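L-ribulose 3-epimerase (Methylomonas sp. DH-1, PDB 7CJ7) epimerizes ketoses at C3, acting best on L-ribulose and also on D-ribulose, D-allulose and D-fructose, with manganese as its cofactor. Local coordinates at residues A28-A33 with Q60-R65; D77-D82 with A129-A134; E167-L172 with L201-R206; A35-I40 with G276-F281; F3-E8 with G146-L151. All blocks are in the same frame, centred on the assembly; numbering follows the deposited sequence.

Contact 1: A28-A33 with Q60-R65; sequences AIAGAA and QEYNLR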
# COMPACT_ATOMS: atom_id res chain seq x y z
N ALA A 28 25.64 -11.91 0.27
CA ALA A 28 25.02 -10.72 0.89
C ALA A 28 26.06 -9.96 1.73
O ALA A 28 26.11 -8.73 1.63
CB ALA A 28 23.83 -11.14 1.72
N ILE A 29 26.85 -10.68 2.52
CA ILE A 29 27.84 -10.04 3.44
C ILE A 29 28.95 -9.41 2.60
O ILE A 29 29.28 -8.23 2.84
CB ILE A 29 28.32 -11.04 4.50
CG1 ILE A 29 27.20 -11.29 5.52
CG2 ILE A 29 29.60 -10.56 5.17
CD1 ILE A 29 27.45 -12.45 6.47
N ALA A 30 29.46 -10.12 1.60
CA ALA A 30 30.49 -9.59 0.67
C ALA A 30 29.93 -8.37 -0.06
O ALA A 30 30.65 -7.37 -0.19
CB ALA A 30 30.95 -10.68 -0.28
N GLY A 31 28.66 -8.43 -0.48
CA GLY A 31 27.98 -7.33 -1.19
C GLY A 31 27.87 -6.07 -0.33
O GLY A 31 28.26 -4.99 -0.81
N ALA A 32 27.36 -6.20 0.89
CA ALA A 32 27.22 -5.07 1.84
C ALA A 32 28.60 -4.48 2.16
O ALA A 32 28.72 -3.24 2.15
CB ALA A 32 26.50 -5.53 3.07
N ALA A 33 29.61 -5.32 2.39
CA ALA A 33 31.00 -4.87 2.66
C ALA A 33 31.54 -4.10 1.44
O ALA A 33 32.12 -3.00 1.63
CB ALA A 33 31.88 -6.05 3.00
N GLN A 60 33.05 -11.59 10.53
CA GLN A 60 34.46 -11.32 10.94
C GLN A 60 35.33 -11.18 9.68
O GLN A 60 36.11 -10.22 9.59
CB GLN A 60 34.96 -12.46 11.83
CG GLN A 60 34.24 -12.53 13.17
CD GLN A 60 34.72 -13.72 13.96
OE1 GLN A 60 34.42 -14.87 13.64
NE2 GLN A 60 35.48 -13.46 15.00
N GLU A 61 35.16 -12.10 8.73
CA GLU A 61 35.92 -12.17 7.46
C GLU A 61 35.80 -10.84 6.71
O GLU A 61 36.82 -10.37 6.20
CB GLU A 61 35.42 -13.36 6.64
CG GLU A 61 36.13 -13.56 5.32
CD GLU A 61 35.72 -14.79 4.53
OE1 GLU A 61 34.89 -15.56 5.04
OE2 GLU A 61 36.24 -14.98 3.41
N TYR A 62 34.61 -10.24 6.67
CA TYR A 62 34.32 -9.02 5.87
C TYR A 62 34.22 -7.77 6.76
O TYR A 62 33.88 -6.71 6.23
CB TYR A 62 33.07 -9.22 5.02
CG TYR A 62 33.29 -10.19 3.89
CD1 TYR A 62 33.84 -9.77 2.68
CD2 TYR A 62 32.99 -11.54 4.03
CE1 TYR A 62 34.07 -10.67 1.65
CE2 TYR A 62 33.20 -12.44 3.00
CZ TYR A 62 33.74 -12.00 1.80
OH TYR A 62 33.95 -12.89 0.79
N ASN A 63 34.53 -7.90 8.06
CA ASN A 63 34.52 -6.80 9.05
C ASN A 63 33.18 -6.06 8.97
O ASN A 63 33.16 -4.83 8.79
CB ASN A 63 35.65 -5.79 8.84
CG ASN A 63 35.77 -4.82 9.99
OD1 ASN A 63 36.09 -3.64 9.79
ND2 ASN A 63 35.49 -5.28 11.19
N LEU A 64 32.09 -6.81 9.08
CA LEU A 64 30.72 -6.25 8.99
C LEU A 64 29.98 -6.54 10.29
O LEU A 64 30.21 -7.59 10.88
CB LEU A 64 30.04 -6.90 7.79
CG LEU A 64 28.84 -6.16 7.23
CD1 LEU A 64 29.24 -4.79 6.70
CD2 LEU A 64 28.18 -6.99 6.14
N ARG A 65 29.10 -5.64 10.72
CA ARG A 65 28.20 -5.88 11.87
C ARG A 65 26.87 -6.41 11.31
O ARG A 65 26.66 -6.39 10.07
CB ARG A 65 28.06 -4.61 12.70
CG ARG A 65 29.36 -4.15 13.33
CD ARG A 65 29.21 -3.07 14.38
NE ARG A 65 28.69 -1.79 13.90
CZ ARG A 65 29.41 -0.87 13.25
NH1 ARG A 65 30.68 -1.10 12.95
NH2 ARG A 65 28.86 0.28 12.88
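Ala33 and Tyr62 mark the nearest approach of the two backbones, 6.2 Å between their CA atoms, where helix 22-35 passes the C-terminal end of helix 52-61. Tyr62 is the first residue to leave that helix, and its ring lies against the small residues of the neighbour. Ala30 sits over one face: its CA is 4.0 Å from the centroid of the Tyr62 ring, displaced toward the rim, and its CB touches Tyr62 CE1 at 3.7 Å. Ile29 approaches obliquely with its CG2 branch, 3.7 Å from Tyr62 CD2. Two residues on, the buried Leu64 continues the contact. Its CG stands anti to the backbone N (chi1 -160°), which sets CD2 against Ile29 O and the methyl of Ala32, 3.8 Å from Ala32 CB. No hydrogen bond crosses; alanines let the partners come close. Between Tyr62 and Leu64 the helix ends in a Schellman motif, with Asn63, at positive phi, as C-prime residue: Asn63 N bonds to Gln60 O, and Leu64 N to Leu59 O. The example illustrates how successive outer helices of a TIM barrel pack, with the turn after one helix packing on the helix before it.

Contact 2: D77-D82 with A129-A134; sequences DVTSTD and ANSVAA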
# COMPACT_ATOMS: atom_id res chain seq x y z
N ASP A 77 1.40 -15.28 15.29
CA ASP A 77 0.84 -13.91 15.48
C ASP A 77 0.57 -13.64 16.96
O ASP A 77 -0.42 -14.17 17.48
CB ASP A 77 -0.43 -13.76 14.66
CG ASP A 77 -1.00 -12.35 14.65
OD1 ASP A 77 -0.50 -11.50 15.43
OD2 ASP A 77 -1.93 -12.10 13.84
N VAL A 78 1.38 -12.80 17.61
CA VAL A 78 1.28 -12.51 19.07
C VAL A 78 0.06 -11.64 19.40
O VAL A 78 -0.18 -11.45 20.61
CB VAL A 78 2.57 -11.88 19.62
CG1 VAL A 78 3.71 -12.88 19.63
CG2 VAL A 78 2.94 -10.59 18.90
N THR A 79 -0.69 -11.17 18.40
CA THR A 79 -1.99 -10.45 18.60
C THR A 79 -3.14 -11.45 18.74
O THR A 79 -4.23 -11.05 19.18
CB THR A 79 -2.32 -9.48 17.46
OG1 THR A 79 -2.62 -10.23 16.27
CG2 THR A 79 -1.20 -8.50 17.19
N SER A 80 -2.92 -12.71 18.36
CA SER A 80 -3.98 -13.75 18.32
C SER A 80 -4.67 -13.92 19.68
O SER A 80 -3.99 -13.88 20.72
CB SER A 80 -3.42 -15.07 17.87
OG SER A 80 -4.47 -16.01 17.71
N THR A 81 -5.99 -14.17 19.66
CA THR A 81 -6.78 -14.54 20.86
C THR A 81 -6.66 -16.05 21.09
O THR A 81 -7.30 -16.55 22.02
CB THR A 81 -8.22 -14.03 20.76
OG1 THR A 81 -8.83 -14.59 19.60
CG2 THR A 81 -8.30 -12.52 20.70
N ASP A 82 -5.85 -16.74 20.29
CA ASP A 82 -5.48 -18.17 20.49
C ASP A 82 -4.15 -18.20 21.25
O ASP A 82 -3.10 -17.91 20.69
CB ASP A 82 -5.38 -18.91 19.15
CG ASP A 82 -5.06 -20.40 19.29
OD1 ASP A 82 -4.76 -20.83 20.42
OD2 ASP A 82 -5.16 -21.14 18.27
N ALA A 129 -4.12 -5.42 22.99
CA ALA A 129 -3.67 -5.77 24.36
C ALA A 129 -2.66 -6.93 24.31
O ALA A 129 -1.63 -6.87 25.00
CB ALA A 129 -4.87 -6.14 25.20
N ASN A 130 -2.96 -7.97 23.54
CA ASN A 130 -2.07 -9.16 23.40
C ASN A 130 -0.72 -8.72 22.81
O ASN A 130 0.32 -9.18 23.29
CB ASN A 130 -2.76 -10.26 22.58
CG ASN A 130 -3.92 -10.88 23.32
OD1 ASN A 130 -4.09 -10.64 24.51
ND2 ASN A 130 -4.73 -11.66 22.62
N SER A 131 -0.73 -7.84 21.81
CA SER A 131 0.50 -7.32 21.16
C SER A 131 1.35 -6.56 22.19
O SER A 131 2.55 -6.82 22.32
CB SER A 131 0.14 -6.43 20.01
OG SER A 131 1.30 -6.14 19.26
N VAL A 132 0.73 -5.65 22.94
CA VAL A 132 1.43 -4.86 24.00
C VAL A 132 2.10 -5.83 24.98
O VAL A 132 3.30 -5.64 25.30
CB VAL A 132 0.45 -3.92 24.72
CG1 VAL A 132 1.09 -3.29 25.96
CG2 VAL A 132 -0.04 -2.83 23.79
N ALA A 133 1.36 -6.81 25.48
CA ALA A 133 1.86 -7.76 26.50
C ALA A 133 3.04 -8.54 25.91
O ALA A 133 4.06 -8.71 26.61
CB ALA A 133 0.76 -8.68 26.96
N ALA A 134 2.91 -9.00 24.66
CA ALA A 134 3.96 -9.77 23.96
C ALA A 134 5.22 -8.91 23.86
O ALA A 134 6.33 -9.46 24.02
CB ALA A 134 3.49 -10.21 22.60
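Asn130 points its side chain from helix 125-143 at the backbone of the 77-82 loop, while Thr79 sets its methyl against the adjacent Ser131 and Val78 packs on Ala134, one turn on. The side chain of Asn130 runs along the loop's carbonyls: CB lies 3.5 Å from Val78 O, and ND2 makes a bond of 3.0 Å to Ser80 O that is weak, since the N-H is bent to 125°. The side chains of Thr81 and Asn130 cross at about a right angle, the Thr81 methyl CG2 coming loosely to ND2. Ala134 CB meets the branch point of Val78 rather than a single methyl, with Val78 CB only 3.5 Å away.

Thr79 faces two ways. Its OG1 sits between the backbone N and the carbonyl carbon (chi1 69°), turned back to Asp77, whereas CG2 touches Ser131 CB at 3.7 Å. Ser131 OG hydrogen-bonds to Tyr113 O. Within the loop, Asp77 OD1 accepts from both Thr79 OG1 (2.6 Å) and Thr79 N (3.0 Å), each arriving from the same face of the carboxylate, and its other oxygen bonds to Tyr119 OH. This double grip probably fixes which branch of Thr79 the helix meets.

The loop thus combines an Asx turn at Asp77, a type I turn from Asp77 to Ser80, an ST turn at Ser80 and an N-cap at Asp82, whose OD1 reaches Ala84 N. It is a beta-alpha connection of the TIM barrel, leading from strand 65-72 into helix 83-102 and braced on the following helix.

Contact 3: E167-L172 with L201-R206; sequences EGLAFL and LAAGDR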
# COMPACT_ATOMS: atom_id res chain seq x y z
N GLU A 167 0.58 6.58 16.20
CA GLU A 167 -0.06 5.36 16.76
C GLU A 167 1.00 4.48 17.42
O GLU A 167 0.71 3.92 18.50
CB GLU A 167 -0.81 4.58 15.68
CG GLU A 167 -2.06 5.27 15.22
CD GLU A 167 -2.90 4.42 14.29
OE1 GLU A 167 -2.32 3.54 13.61
OE2 GLU A 167 -4.13 4.65 14.24
N GLY A 168 2.17 4.34 16.81
CA GLY A 168 3.26 3.53 17.38
C GLY A 168 3.70 4.08 18.73
O GLY A 168 4.01 3.29 19.64
N LEU A 169 3.74 5.40 18.87
CA LEU A 169 4.21 6.04 20.13
C LEU A 169 3.19 5.81 21.26
O LEU A 169 3.61 5.56 22.38
CB LEU A 169 4.49 7.53 19.88
CG LEU A 169 5.71 7.82 19.01
CD1 LEU A 169 5.78 9.30 18.67
CD2 LEU A 169 6.99 7.37 19.69
N ALA A 170 1.88 5.85 20.97
CA ALA A 170 0.83 5.54 21.96
C ALA A 170 0.95 4.07 22.38
O ALA A 170 0.85 3.79 23.58
CB ALA A 170 -0.53 5.83 21.40
N PHE A 171 1.21 3.17 21.43
CA PHE A 171 1.42 1.72 21.69
C PHE A 171 2.63 1.55 22.62
O PHE A 171 2.55 0.83 23.62
CB PHE A 171 1.56 0.98 20.36
CG PHE A 171 1.70 -0.51 20.44
CD1 PHE A 171 2.91 -1.10 20.78
CD2 PHE A 171 0.64 -1.34 20.12
CE1 PHE A 171 3.04 -2.47 20.83
CE2 PHE A 171 0.78 -2.72 20.14
CZ PHE A 171 1.99 -3.28 20.49
N LEU A 172 3.73 2.23 22.31
CA LEU A 172 4.98 2.12 23.11
C LEU A 172 4.75 2.67 24.52
O LEU A 172 5.41 2.20 25.44
CB LEU A 172 6.10 2.86 22.38
CG LEU A 172 6.70 2.09 21.21
CD1 LEU A 172 7.63 2.98 20.41
CD2 LEU A 172 7.45 0.88 21.71
N LEU A 201 9.51 14.07 14.59
CA LEU A 201 9.59 15.13 15.62
C LEU A 201 8.90 14.64 16.90
O LEU A 201 9.44 14.89 17.99
CB LEU A 201 8.96 16.41 15.08
CG LEU A 201 9.61 16.98 13.82
CD1 LEU A 201 8.95 18.28 13.39
CD2 LEU A 201 11.10 17.20 14.02
N ALA A 202 7.76 13.95 16.79
CA ALA A 202 7.00 13.46 17.96
C ALA A 202 7.83 12.40 18.69
O ALA A 202 7.83 12.40 19.94
CB ALA A 202 5.66 12.92 17.53
N ALA A 203 8.52 11.53 17.95
CA ALA A 203 9.26 10.37 18.50
C ALA A 203 10.49 10.84 19.27
O ALA A 203 10.72 10.36 20.39
CB ALA A 203 9.64 9.42 17.39
N GLY A 204 11.24 11.79 18.72
CA GLY A 204 12.52 12.24 19.30
C GLY A 204 13.36 11.03 19.68
O GLY A 204 13.59 10.16 18.81
N ASP A 205 13.77 10.94 20.95
CA ASP A 205 14.67 9.87 21.44
C ASP A 205 14.02 8.49 21.33
O ASP A 205 14.74 7.51 21.46
CB ASP A 205 15.09 10.15 22.89
CG ASP A 205 16.06 11.31 23.02
OD1 ASP A 205 16.44 11.87 21.98
OD2 ASP A 205 16.40 11.64 24.18
N ARG A 206 12.71 8.40 21.10
CA ARG A 206 12.02 7.08 21.05
C ARG A 206 12.15 6.47 19.65
O ARG A 206 11.78 5.29 19.50
CB ARG A 206 10.57 7.23 21.50
CG ARG A 206 10.45 7.88 22.87
CD ARG A 206 9.13 8.61 23.03
NE ARG A 206 8.06 7.66 23.26
CZ ARG A 206 6.76 7.94 23.28
NH1 ARG A 206 6.33 9.18 23.08
NH2 ARG A 206 5.90 6.98 23.51
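Leu169 packs between two outer helices of the TIM barrel, its own helix 165-175 and helix 198-203, with Ala202, Ala203 and Arg206 around it. The tight part is centred on its two methyls. Leu169 CD1 rests on the backbone at the end of the partner helix, 3.6 Å from Ala203 N, while CD2 lies under the guanidinium of Arg206; Leu182 of strand 180-185 touches Leu169, Leu172 and Ala203 from the barrel. The helix breaks at Gly204, whose positive phi favours a residue without a side chain, and the short 3-10 turn that follows brings Arg206 back toward Leu169. Bent at chi3 (77°), the arginine lays its flat group across the leucine and carries its charge over to helix 165-175, where NH2 forms a salt bridge with Asp173.

The remainder is looser. Exposed Ala202 offers a single methyl, 3.8 Å from Leu169 CD1, Leu172 CB comes obliquely to the guanidinium at a longer 4.3 Å from Arg206 NH2, and Arg206 itself is partly open to solvent. An alanine in place of Arg206 is likely to leave Asp173 without its charged mate and strip the cover from Leu169. That cover is an apolar methyl against a flat cation: Leu169 CD2 stands 3.6 Å from Arg206 CZ, over the centre of the guanidinium face.

Contact 4: A35-I40 with G276-F281; sequences AGYDYI and GKALEF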
# COMPACT_ATOMS: atom_id res chain seq x y z
N ALA A 35 29.98 -2.47 -0.96
CA ALA A 35 29.26 -1.19 -1.15
C ALA A 35 29.66 -0.17 -0.07
O ALA A 35 29.38 1.01 -0.28
CB ALA A 35 27.78 -1.45 -1.13
N GLY A 36 30.25 -0.60 1.04
CA GLY A 36 30.76 0.30 2.10
C GLY A 36 29.77 0.46 3.25
O GLY A 36 29.90 1.42 4.02
N TYR A 37 28.80 -0.44 3.38
CA TYR A 37 27.86 -0.45 4.53
C TYR A 37 28.61 -0.85 5.81
O TYR A 37 29.64 -1.56 5.74
CB TYR A 37 26.66 -1.36 4.26
CG TYR A 37 25.70 -0.81 3.24
CD1 TYR A 37 24.69 0.06 3.60
CD2 TYR A 37 25.83 -1.13 1.90
CE1 TYR A 37 23.81 0.57 2.66
CE2 TYR A 37 24.96 -0.64 0.95
CZ TYR A 37 23.95 0.23 1.33
OH TYR A 37 23.07 0.73 0.40
N ASP A 38 28.11 -0.37 6.95
CA ASP A 38 28.62 -0.71 8.30
C ASP A 38 28.03 -2.05 8.76
O ASP A 38 28.72 -2.78 9.49
CB ASP A 38 28.26 0.38 9.31
CG ASP A 38 28.83 1.73 8.94
OD1 ASP A 38 30.05 1.79 8.72
OD2 ASP A 38 28.06 2.70 8.87
N TYR A 39 26.80 -2.36 8.38
CA TYR A 39 26.13 -3.61 8.84
C TYR A 39 25.22 -4.15 7.74
O TYR A 39 24.88 -3.42 6.79
CB TYR A 39 25.36 -3.38 10.15
CG TYR A 39 24.14 -2.50 10.03
CD1 TYR A 39 22.90 -3.03 9.75
CD2 TYR A 39 24.22 -1.14 10.19
CE1 TYR A 39 21.77 -2.24 9.65
CE2 TYR A 39 23.11 -0.32 10.08
CZ TYR A 39 21.88 -0.87 9.78
OH TYR A 39 20.78 -0.06 9.66
N ILE A 40 24.88 -5.42 7.88
CA ILE A 40 23.80 -6.06 7.08
C ILE A 40 22.63 -6.33 8.02
O ILE A 40 22.86 -6.69 9.19
CB ILE A 40 24.31 -7.35 6.41
CG1 ILE A 40 23.20 -7.99 5.57
CG2 ILE A 40 24.87 -8.31 7.44
CD1 ILE A 40 23.69 -8.69 4.35
N GLY A 276 25.15 0.55 -3.95
CA GLY A 276 26.18 1.61 -3.98
C GLY A 276 25.53 2.97 -4.14
O GLY A 276 25.90 3.91 -3.40
N LYS A 277 24.58 3.08 -5.07
CA LYS A 277 23.89 4.36 -5.36
C LYS A 277 23.04 4.75 -4.15
O LYS A 277 22.96 5.95 -3.87
CB LYS A 277 23.05 4.25 -6.64
CG LYS A 277 23.88 4.36 -7.92
CD LYS A 277 23.04 4.34 -9.17
CE LYS A 277 23.85 4.57 -10.43
NZ LYS A 277 23.26 3.80 -11.55
N ALA A 278 22.42 3.77 -3.47
CA ALA A 278 21.57 4.03 -2.29
C ALA A 278 22.42 4.63 -1.17
O ALA A 278 21.99 5.62 -0.56
CB ALA A 278 20.89 2.77 -1.82
N LEU A 279 23.57 4.03 -0.89
CA LEU A 279 24.44 4.48 0.23
C LEU A 279 24.89 5.91 -0.07
O LEU A 279 24.86 6.74 0.85
CB LEU A 279 25.63 3.54 0.40
CG LEU A 279 26.44 3.81 1.67
CD1 LEU A 279 25.54 3.97 2.89
CD2 LEU A 279 27.46 2.71 1.90
N GLU A 280 25.29 6.18 -1.31
CA GLU A 280 25.71 7.55 -1.73
C GLU A 280 24.53 8.52 -1.56
O GLU A 280 24.75 9.65 -1.05
CB GLU A 280 26.19 7.52 -3.18
CG GLU A 280 26.72 8.86 -3.66
CD GLU A 280 26.91 8.94 -5.17
OE1 GLU A 280 26.02 8.44 -5.91
OE2 GLU A 280 27.93 9.49 -5.60
N PHE A 281 23.34 8.13 -1.99
CA PHE A 281 22.10 8.94 -1.89
C PHE A 281 21.87 9.34 -0.42
O PHE A 281 21.60 10.51 -0.12
CB PHE A 281 20.91 8.16 -2.45
CG PHE A 281 19.61 8.92 -2.47
CD1 PHE A 281 18.82 9.00 -1.34
CD2 PHE A 281 19.19 9.58 -3.62
CE1 PHE A 281 17.63 9.72 -1.35
CE2 PHE A 281 18.00 10.28 -3.63
CZ PHE A 281 17.23 10.35 -2.50
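Tyr37 OH is held against helix 271-285 by one hydrogen bond and two close neighbours: it bonds to the carbonyl of Ala275, just before 276-281, and packs 3.7 Å from Ala278 CB and 3.8 Å from Leu279 CB. The phenol thereby ties the connection between the first outer helix of the TIM barrel, 22-35, and strand 39-43 to the last helix of the chain. Since strands 8-12 and 242-245 are neighbours in the closed sheet, this is where the beginning and end of the helical layer meet.

Leu279 packs on the ring that the hydroxyl anchors. With chi1 at -171°, its CG lies on the far side of CB from the backbone N, sending the branched end over the ring, and the two side chains slide past each other in opposite directions. CD2 lies 4.0 Å from the centroid of the Tyr37 ring and only 4° off its normal, a CH-pi contact squarely over the face; CD1 lies 3.8 Å from Tyr37 CE1. Phe245 of strand 242-245 touches both Tyr37 and Ala278, so the phenol reaches down to the barrel wall.

Before Tyr37 the chain leaves its helix through a Schellman motif at Gly36, where the backbone angles would bring any CB into collision with the carbonyl oxygen of Ala35. Ala35 meets the partner helix at its small Gly276, the CA atoms of Ala35 and Gly276 being 5.0 Å apart. The carbonyls of this turn converge on one methyl: Leu279 CD2 is 3.4 Å from Ala35 O and 3.5 Å from Gly36 O.

Contact 5: F3-E8 with G146-L151; sequences FPKRLE and GINIDL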
# COMPACT_ATOMS: atom_id res chain seq x y z
N PHE A 3 20.07 0.17 25.37
CA PHE A 3 21.46 -0.21 25.06
C PHE A 3 21.97 0.76 24.01
O PHE A 3 21.17 1.36 23.29
CB PHE A 3 21.50 -1.69 24.70
CG PHE A 3 20.89 -2.52 25.79
CD1 PHE A 3 21.59 -2.73 26.96
CD2 PHE A 3 19.60 -3.01 25.68
CE1 PHE A 3 21.03 -3.47 28.00
CE2 PHE A 3 19.04 -3.74 26.72
CZ PHE A 3 19.75 -3.96 27.88
N PRO A 4 23.29 0.99 23.94
CA PRO A 4 23.86 2.02 23.07
C PRO A 4 23.43 1.85 21.60
O PRO A 4 23.38 0.72 21.09
CB PRO A 4 25.37 1.84 23.24
CG PRO A 4 25.52 1.22 24.61
CD PRO A 4 24.32 0.31 24.75
N LYS A 5 23.11 2.98 20.99
CA LYS A 5 22.86 3.11 19.53
C LYS A 5 23.92 4.04 18.94
O LYS A 5 24.36 4.98 19.63
CB LYS A 5 21.46 3.67 19.25
CG LYS A 5 20.31 2.77 19.68
CD LYS A 5 18.95 3.40 19.45
CE LYS A 5 17.82 2.48 19.83
NZ LYS A 5 17.63 1.41 18.83
N ARG A 6 24.33 3.76 17.72
CA ARG A 6 25.23 4.68 16.99
C ARG A 6 24.63 4.93 15.61
O ARG A 6 23.86 4.08 15.11
CB ARG A 6 26.63 4.07 16.90
CG ARG A 6 26.68 2.78 16.11
CD ARG A 6 28.09 2.24 15.95
NE ARG A 6 28.43 1.25 16.96
CZ ARG A 6 29.54 0.52 16.96
NH1 ARG A 6 30.44 0.65 16.00
NH2 ARG A 6 29.75 -0.35 17.93
N LEU A 7 24.95 6.08 15.02
CA LEU A 7 24.65 6.35 13.60
C LEU A 7 25.48 5.38 12.76
O LEU A 7 26.69 5.46 12.79
CB LEU A 7 24.99 7.81 13.27
CG LEU A 7 24.65 8.23 11.85
CD1 LEU A 7 23.20 7.93 11.52
CD2 LEU A 7 24.97 9.70 11.63
N GLU A 8 24.82 4.48 12.04
CA GLU A 8 25.51 3.49 11.17
C GLU A 8 24.56 3.16 10.03
O GLU A 8 23.34 3.27 10.22
CB GLU A 8 25.95 2.26 11.95
CG GLU A 8 24.88 1.69 12.86
CD GLU A 8 25.32 0.42 13.59
OE1 GLU A 8 24.60 -0.05 14.47
OE2 GLU A 8 26.40 -0.09 13.27
N GLY A 146 21.26 -7.48 26.22
CA GLY A 146 21.74 -6.17 25.76
C GLY A 146 21.15 -5.77 24.41
O GLY A 146 21.82 -5.05 23.65
N ILE A 147 19.92 -6.18 24.14
CA ILE A 147 19.27 -5.97 22.82
C ILE A 147 18.09 -4.99 22.98
O ILE A 147 17.29 -5.13 23.93
CB ILE A 147 18.88 -7.32 22.19
CG1 ILE A 147 20.12 -8.04 21.64
CG2 ILE A 147 17.81 -7.13 21.13
CD1 ILE A 147 19.93 -9.52 21.44
N ASN A 148 18.04 -3.99 22.10
CA ASN A 148 16.86 -3.10 21.93
C ASN A 148 15.91 -3.74 20.91
O ASN A 148 16.38 -4.33 19.91
CB ASN A 148 17.25 -1.71 21.45
CG ASN A 148 18.23 -0.99 22.35
OD1 ASN A 148 18.03 -0.95 23.56
ND2 ASN A 148 19.25 -0.39 21.77
N ILE A 149 14.61 -3.56 21.10
CA ILE A 149 13.60 -3.93 20.08
C ILE A 149 13.02 -2.65 19.50
O ILE A 149 12.78 -1.68 20.25
CB ILE A 149 12.53 -4.89 20.63
CG1 ILE A 149 11.60 -4.22 21.64
CG2 ILE A 149 13.21 -6.12 21.21
CD1 ILE A 149 10.43 -5.11 22.03
N ASP A 150 12.85 -2.63 18.18
CA ASP A 150 12.34 -1.47 17.43
C ASP A 150 11.12 -1.94 16.64
O ASP A 150 11.28 -2.82 15.77
CB ASP A 150 13.45 -0.87 16.56
CG ASP A 150 14.79 -0.80 17.27
OD1 ASP A 150 15.02 0.20 18.00
OD2 ASP A 150 15.59 -1.75 17.09
N LEU A 151 9.96 -1.39 16.95
CA LEU A 151 8.66 -1.82 16.38
C LEU A 151 8.41 -1.01 15.11
O LEU A 151 8.23 0.22 15.20
CB LEU A 151 7.58 -1.61 17.44
CG LEU A 151 7.58 -2.59 18.61
CD1 LEU A 151 8.83 -2.48 19.48
CD2 LEU A 151 6.35 -2.38 19.46
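Asn148 grips the backbone of Phe3 through both ends of its amide. Phe3 N donates to Asn148 OD1 at 2.9 Å, nearly straight at 175° and on a lone pair in the carbonyl plane; Asn148 ND2 returns a bond of 3.0 Å to Phe3 O, which it meets from above that carbonyl's plane. The same ND2 also bonds to Glu107. Two residues on, Lys5 forms a salt bridge with Asp150, NZ lying 3.0 Å from OD1 on the syn side of the carboxylate. Its chain runs extended past Asn148 and bends only at the last torsion, where NZ also forms a salt bridge with Glu107 and a hydrogen bond to Gly208 O, with Phe181 as cation-pi partner. Segment 3-8 thus spans the N-terminal mouth of the TIM barrel, away from the strand end at which Glu152 binds manganese, before entering strand 8-12. A leucine replacing Asn148 would probably leave both Phe3 N and Phe3 O without these partners and the N-terminal segment less firmly held. Farther out, the Phe3 ring covers Gly146, whose CA stands 3.4 Å from the ring centroid and 5° off the normal. With no side chain on Gly146, the ring also settles on the peptide link to Ile147, Phe3 CD2 lying 3.4 Å from Gly146 C.

All five contacts belong to one TIM barrel. Contacts 1 to 4 lie in its outer layer; contact 5 sits nearest the chain's centre, its strand leading to the metal-binding Glu152. Contacts 1, 2 and 3 come in series along the chain; the loop closed by contact 5 encloses 1 and 2, that closed by contact 4 encloses 2 and 3. Contacts 1 and 4, centres 12 Å apart, meet on the run from helix 22-35 to strand 39-43; Arg65 O probably bonds to Ile40 N. Contacts 1 and 2, centres 36 Å apart, lie on opposite sides. Phe171 of contact 3 touches Ser131 of contact 2 and Leu151 of contact 5. Contacts 4 and 5 tie early chain to late and middle chain.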